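Local atomic coordinates of carboxylesterase (Uncultured bacterium, PDB entry 5GMX), a protein that hydrolyses carboxylic esters as a family VIII carboxylesterase with a beta-lactamase-like fold, and also acts on oxyimino cephalosporins. Residues Ile5-Ile10 with Val46-Gly51; Arg19-Ala24 with Val377-Ala382. All blocks are in the same frame, centred on the assembly; numbering follows the deposited sequence.

Interaction 1. Residues Ile5-Ile10 with Val46-Gly51; sequences IEIQGI and VDLWGG
Gln8 and Ile10 pair antiparallel with Trp49 and Asp47 in two hydrogen-bonded pairs, while Gly9 faces Leu48 between them in a non-hydrogen-bonded pair whose CA atoms are 4.5 Å apart. Four backbone bonds result, each 2.9 Å between N and O: Gln8 N to Trp49 O, Trp49 N to Gln8 O, Ile10 N to Asp47 O and Asp47 N to Ile10 O. The chain turns a corner at Gly9. At its backbone angles (phi 121°, psi -161°) a CB would press on the carbonyl O of Gln8 and run into Asp47 O, so glycine suits the corner; its CA approaches Asp47 O to 3.2 Å and Trp49 CZ3 to 3.6 Å. Trp49 takes the crowded chi1 position (62°), between its own N and carbonyl carbon, which swings the indole against the neighbouring segment. Gln8 CB lies over the five-membered ring, 3.6 Å from its centroid, in a CH-pi contact. Asp47 sends its carboxylate to a salt bridge with Arg273. Ile7 and Leu48 serve the helix side: Ile7 CG2 meets Leu48 CD2 at 3.9 Å, and Ile7 also packs on helix 16-27. Before the corner, where direct pairing has ended, a water accepts from Gly51 N and donates to Glu6 O. This is antiparallel beta pairing at a sheet edge: the N-terminal segment, leading into outermost strand 10-11, borders strand 43-51 of the beta-lactamase-type fold.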
loop_
_atom_site.group_PDB
_atom_site.type_symbol
_atom_site.label_atom_id
_atom_site.label_comp_id
_atom_site.label_asym_id
_atom_site.label_seq_id
_atom_site.Cartn_x
_atom_site.Cartn_y
_atom_site.Cartn_z
ATOM N N ILE A 5 19.930 -11.159 -17.519
ATOM C CA ILE A 5 18.900 -12.186 -17.393
ATOM C C ILE A 5 17.793 -11.961 -18.418
ATOM O O ILE A 5 17.597 -10.839 -18.889
ATOM C CB ILE A 5 18.325 -12.200 -15.984
ATOM N N GLU A 6 17.069 -13.024 -18.753
ATOM C CA GLU A 6 15.983 -12.935 -19.727
ATOM C C GLU A 6 14.624 -12.634 -19.077
ATOM O O GLU A 6 14.195 -13.320 -18.153
ATOM C CB GLU A 6 15.897 -14.225 -20.546
ATOM C CG GLU A 6 14.774 -14.249 -21.584
ATOM C CD GLU A 6 14.976 -13.247 -22.714
ATOM O OE1 GLU A 6 16.079 -12.667 -22.816
ATOM O OE2 GLU A 6 14.030 -13.044 -23.512
ATOM N N ILE A 7 13.954 -11.605 -19.582
ATOM C CA ILE A 7 12.652 -11.185 -19.072
ATOM C C ILE A 7 11.543 -12.165 -19.464
ATOM O O ILE A 7 11.411 -12.542 -20.634
ATOM C CB ILE A 7 12.298 -9.771 -19.596
ATOM C CG1 ILE A 7 13.355 -8.769 -19.139
ATOM C CG2 ILE A 7 10.926 -9.332 -19.129
ATOM C CD1 ILE A 7 13.583 -8.781 -17.651
ATOM N N GLN A 8 10.765 -12.583 -18.465
ATOM C CA GLN A 8 9.635 -13.487 -18.662
ATOM C C GLN A 8 8.312 -12.726 -18.630
ATOM O O GLN A 8 8.201 -11.671 -17.987
ATOM C CB GLN A 8 9.607 -14.558 -17.574
ATOM C CG GLN A 8 10.884 -15.341 -17.378
ATOM C CD GLN A 8 11.090 -16.366 -18.456
ATOM O OE1 GLN A 8 10.336 -17.333 -18.549
ATOM N NE2 GLN A 8 12.113 -16.170 -19.282
ATOM N N GLY A 9 7.297 -13.284 -19.278
ATOM C CA GLY A 9 5.959 -12.728 -19.192
ATOM C C GLY A 9 5.378 -12.319 -20.524
ATOM O O GLY A 9 5.821 -12.793 -21.568
ATOM N N ILE A 10 4.354 -11.471 -20.482
ATOM C CA ILE A 10 3.658 -11.041 -21.689
ATOM C C ILE A 10 3.584 -9.524 -21.731
ATOM O O ILE A 10 3.329 -8.874 -20.721
ATOM C CB ILE A 10 2.221 -11.658 -21.766
ATOM C CG1 ILE A 10 2.297 -13.195 -21.760
ATOM C CG2 ILE A 10 1.473 -11.160 -23.005
ATOM C CD1 ILE A 10 0.960 -13.918 -21.578
ATOM N N VAL A 46 0.560 -5.396 -19.671
ATOM C CA VAL A 46 1.951 -5.751 -19.398
ATOM C C VAL A 46 2.020 -6.564 -18.106
ATOM O O VAL A 46 1.436 -6.188 -17.089
ATOM C CB VAL A 46 2.869 -4.520 -19.276
ATOM C CG1 VAL A 46 4.311 -4.961 -19.072
ATOM C CG2 VAL A 46 2.754 -3.635 -20.505
ATOM N N ASP A 47 2.725 -7.687 -18.161
ATOM C CA ASP A 47 2.851 -8.597 -17.036
ATOM C C ASP A 47 4.216 -9.274 -17.143
ATOM O O ASP A 47 4.367 -10.270 -17.844
ATOM C CB ASP A 47 1.703 -9.615 -17.049
ATOM C CG ASP A 47 1.786 -10.632 -15.913
ATOM O OD1 ASP A 47 2.637 -10.473 -15.010
ATOM O OD2 ASP A 47 0.973 -11.586 -15.912
ATOM N N LEU A 48 5.202 -8.715 -16.451
ATOM C CA LEU A 48 6.592 -9.111 -16.614
ATOM C C LEU A 48 7.260 -9.464 -15.290
ATOM O O LEU A 48 6.892 -8.949 -14.235
ATOM C CB LEU A 48 7.386 -7.987 -17.286
ATOM C CG LEU A 48 6.937 -7.523 -18.673
ATOM C CD1 LEU A 48 7.706 -6.277 -19.059
ATOM C CD2 LEU A 48 7.096 -8.625 -19.730
ATOM N N TRP A 49 8.249 -10.344 -15.353
ATOM C CA TRP A 49 9.105 -10.585 -14.195
ATOM C C TRP A 49 10.473 -11.038 -14.674
ATOM O O TRP A 49 10.679 -11.253 -15.873
ATOM C CB TRP A 49 8.482 -11.609 -13.234
ATOM C CG TRP A 49 8.275 -12.970 -13.824
ATOM C CD1 TRP A 49 9.119 -14.052 -13.738
ATOM C CD2 TRP A 49 7.158 -13.394 -14.611
ATOM N NE1 TRP A 49 8.584 -15.124 -14.420
ATOM C CE2 TRP A 49 7.384 -14.746 -14.967
ATOM C CE3 TRP A 49 5.983 -12.766 -15.042
ATOM C CZ2 TRP A 49 6.478 -15.477 -15.744
ATOM C CZ3 TRP A 49 5.079 -13.497 -15.816
ATOM C CH2 TRP A 49 5.336 -14.836 -16.160
ATOM N N GLY A 50 11.413 -11.147 -13.746
ATOM C CA GLY A 50 12.755 -11.569 -14.091
ATOM C C GLY A 50 13.677 -11.647 -12.894
ATOM O O GLY A 50 13.328 -11.205 -11.792
ATOM N N GLY A 51 14.857 -12.218 -13.114
ATOM C CA GLY A 51 15.873 -12.306 -12.086
ATOM C C GLY A 51 15.630 -13.425 -11.101
ATOM O O GLY A 51 15.012 -14.438 -11.431
HETATM O O HOH W 1 14.857 -13.910 -15.363
#

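Interaction 2. Residues Arg19-Ala24 with Val377-Ala382; sequences RDAFAA and VRLIEA
Arg378 holds CG anti to its own N (chi1 -170°) and bends at chi3, a course that takes its chain past Ala21 and brings the guanidinium to Ala24. The flat group lies with one face centred on Ala24 CB, and CZ is 3.4 Å from that methyl. An arginine suits this margin: its aliphatic part packs, with CG 3.9 Å from Ala21 CB, while its charged end is engaged through NH1 in a salt bridge with Asp28, which probably helps fix the rotation of the group. Leu379 starts the other way, its CG opposite the carbonyl carbon at chi1 -69°, which, with chi2 near 164°, turns CD2 toward the backbone of Phe22. That methyl sits 3.7 Å from Phe22 N and 4.0 Å from Phe22 CB, near the plane of the ring at its edge. The ring itself leads off to Phe36 of the sheet and meets Phe26 edge-to-face. Ala21 CB, flanked by Arg378 and Leu379, also touches Ala382 CB one turn along, at 3.8 Å; such small residues let the short segment axes approach to 8.8 Å. No hydrogen bond joins the two segments, which run nearly antiparallel and meet mainly through methyl groups and the guanidinium face. Such a pair, one helix from each end of the chain laid on the same face of an antiparallel sheet, is characteristic of the alpha/beta domain of serine beta-lactamases and their relatives.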
loop_
_atom_site.group_PDB
_atom_site.type_symbol
_atom_site.label_atom_id
_atom_site.label_comp_id
_atom_site.label_asym_id
_atom_site.label_seq_id
_atom_site.Cartn_x
_atom_site.Cartn_y
_atom_site.Cartn_z
ATOM N N ARG A 19 8.732 -2.889 -21.644
ATOM C CA ARG A 19 9.468 -4.134 -21.482
ATOM C C ARG A 19 10.960 -3.835 -21.454
ATOM O O ARG A 19 11.677 -4.275 -20.539
ATOM C CB ARG A 19 9.149 -5.114 -22.610
ATOM C CG ARG A 19 9.813 -6.473 -22.441
ATOM C CD ARG A 19 9.513 -7.391 -23.612
ATOM N NE ARG A 19 9.988 -8.752 -23.382
ATOM C CZ ARG A 19 11.272 -9.110 -23.350
ATOM N NH1 ARG A 19 12.233 -8.207 -23.529
ATOM N NH2 ARG A 19 11.596 -10.378 -23.132
ATOM N N ASP A 20 11.399 -3.018 -22.414
ATOM C CA ASP A 20 12.802 -2.636 -22.505
ATOM C C ASP A 20 13.260 -1.961 -21.220
ATOM O O ASP A 20 14.284 -2.351 -20.646
ATOM C CB ASP A 20 13.040 -1.723 -23.714
ATOM C CG ASP A 20 12.779 -2.431 -25.046
ATOM O OD1 ASP A 20 12.816 -3.684 -25.080
ATOM O OD2 ASP A 20 12.544 -1.740 -26.063
ATOM N N ALA A 21 12.471 -1.004 -20.730
ATOM C CA ALA A 21 12.855 -0.300 -19.509
ATOM C C ALA A 21 13.005 -1.313 -18.377
ATOM O O ALA A 21 13.997 -1.284 -17.642
ATOM C CB ALA A 21 11.845 0.766 -19.154
ATOM N N PHE A 22 12.056 -2.246 -18.285
ATOM C CA PHE A 22 12.106 -3.247 -17.228
ATOM C C PHE A 22 13.443 -3.992 -17.333
ATOM O O PHE A 22 14.217 -4.052 -16.361
ATOM C CB PHE A 22 10.907 -4.199 -17.329
ATOM C CG PHE A 22 10.760 -5.135 -16.156
ATOM C CD1 PHE A 22 10.486 -4.642 -14.892
ATOM C CD2 PHE A 22 10.855 -6.504 -16.325
ATOM C CE1 PHE A 22 10.341 -5.496 -13.811
ATOM C CE2 PHE A 22 10.715 -7.364 -15.244
ATOM C CZ PHE A 22 10.456 -6.861 -13.990
ATOM N N ALA A 23 13.749 -4.467 -18.542
ATOM C CA ALA A 23 14.957 -5.258 -18.768
ATOM C C ALA A 23 16.176 -4.416 -18.451
ATOM O O ALA A 23 17.157 -4.914 -17.892
ATOM C CB ALA A 23 15.017 -5.768 -20.210
ATOM N N ALA A 24 16.089 -3.129 -18.786
ATOM C CA ALA A 24 17.220 -2.232 -18.616
ATOM C C ALA A 24 17.625 -2.171 -17.149
ATOM O O ALA A 24 18.819 -2.150 -16.840
ATOM C CB ALA A 24 16.893 -0.845 -19.143
ATOM N N VAL A 377 10.911 5.428 -11.863
ATOM C CA VAL A 377 10.898 6.596 -12.736
ATOM C C VAL A 377 11.034 6.178 -14.197
ATOM O O VAL A 377 10.290 6.648 -15.063
ATOM C CB VAL A 377 12.022 7.581 -12.383
ATOM C CG1 VAL A 377 12.056 8.724 -13.381
ATOM C CG2 VAL A 377 11.844 8.101 -10.957
ATOM N N ARG A 378 11.970 5.264 -14.445
ATOM C CA ARG A 378 12.223 4.742 -15.783
ATOM C C ARG A 378 11.004 4.030 -16.349
ATOM O O ARG A 378 10.618 4.241 -17.516
ATOM C CB ARG A 378 13.418 3.784 -15.758
ATOM C CG ARG A 378 13.914 3.367 -17.126
ATOM C CD ARG A 378 15.171 2.509 -17.009
ATOM N NE ARG A 378 16.067 2.689 -18.150
ATOM C CZ ARG A 378 17.363 2.381 -18.136
ATOM N NH1 ARG A 378 17.914 1.879 -17.038
ATOM N NH2 ARG A 378 18.109 2.575 -19.218
ATOM N N LEU A 379 10.414 3.161 -15.528
ATOM C CA LEU A 379 9.233 2.417 -15.964
ATOM C C LEU A 379 8.054 3.328 -16.281
ATOM O O LEU A 379 7.319 3.092 -17.256
ATOM C CB LEU A 379 8.835 1.402 -14.899
ATOM C CG LEU A 379 9.832 0.260 -14.741
ATOM C CD1 LEU A 379 9.574 -0.475 -13.437
ATOM C CD2 LEU A 379 9.732 -0.688 -15.927
ATOM N N ILE A 380 7.853 4.336 -15.431
ATOM C CA ILE A 380 6.775 5.309 -15.601
ATOM C C ILE A 380 6.963 6.129 -16.880
ATOM O O ILE A 380 6.012 6.326 -17.663
ATOM C CB ILE A 380 6.676 6.269 -14.387
ATOM C CG1 ILE A 380 6.146 5.531 -13.154
ATOM C CG2 ILE A 380 5.753 7.427 -14.692
ATOM C CD1 ILE A 380 6.307 6.307 -11.851
ATOM N N GLU A 381 8.187 6.598 -17.107
ATOM C CA GLU A 381 8.439 7.375 -18.314
ATOM C C GLU A 381 8.176 6.520 -19.562
ATOM O O GLU A 381 7.499 6.962 -20.515
ATOM C CB GLU A 381 9.871 7.922 -18.331
ATOM C CG GLU A 381 10.028 9.115 -19.280
ATOM C CD GLU A 381 11.458 9.343 -19.745
ATOM O OE1 GLU A 381 12.375 9.317 -18.895
ATOM O OE2 GLU A 381 11.662 9.567 -20.963
ATOM N N ALA A 382 8.679 5.287 -19.543
ATOM C CA ALA A 382 8.476 4.386 -20.678
ATOM C C ALA A 382 6.992 4.169 -20.927
ATOM O O ALA A 382 6.531 4.241 -22.058
ATOM C CB ALA A 382 9.173 3.063 -20.446
#

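Overall arrangement
Helix 16-27 joins the two contacts, whose centres lie about 12 Å apart. Its residues 19-24 meet helix 374-385 in interaction 2, and on another side they receive the apolar residues of interaction 1: Ile7 CG1 is 3.6 Å from Ala23 CB, and Leu48 CD1 is 3.7 Å from Arg19 CA. Glu6 OE2 and Arg19 NH2, 3.6 Å apart, attract each other only weakly. The N- and C-terminal helices thus form one layer against the sheet, and the N-terminal segment at its edge packs on the first of them. Neither contact includes a residue of the phenylmethanesulfonic acid pocket, which contains Ser71, Lys74 and Tyr160, consistent with an SxxK catalytic centre; Gly343 and Trp344 of that pocket follow strand 339-342 of the same sheet.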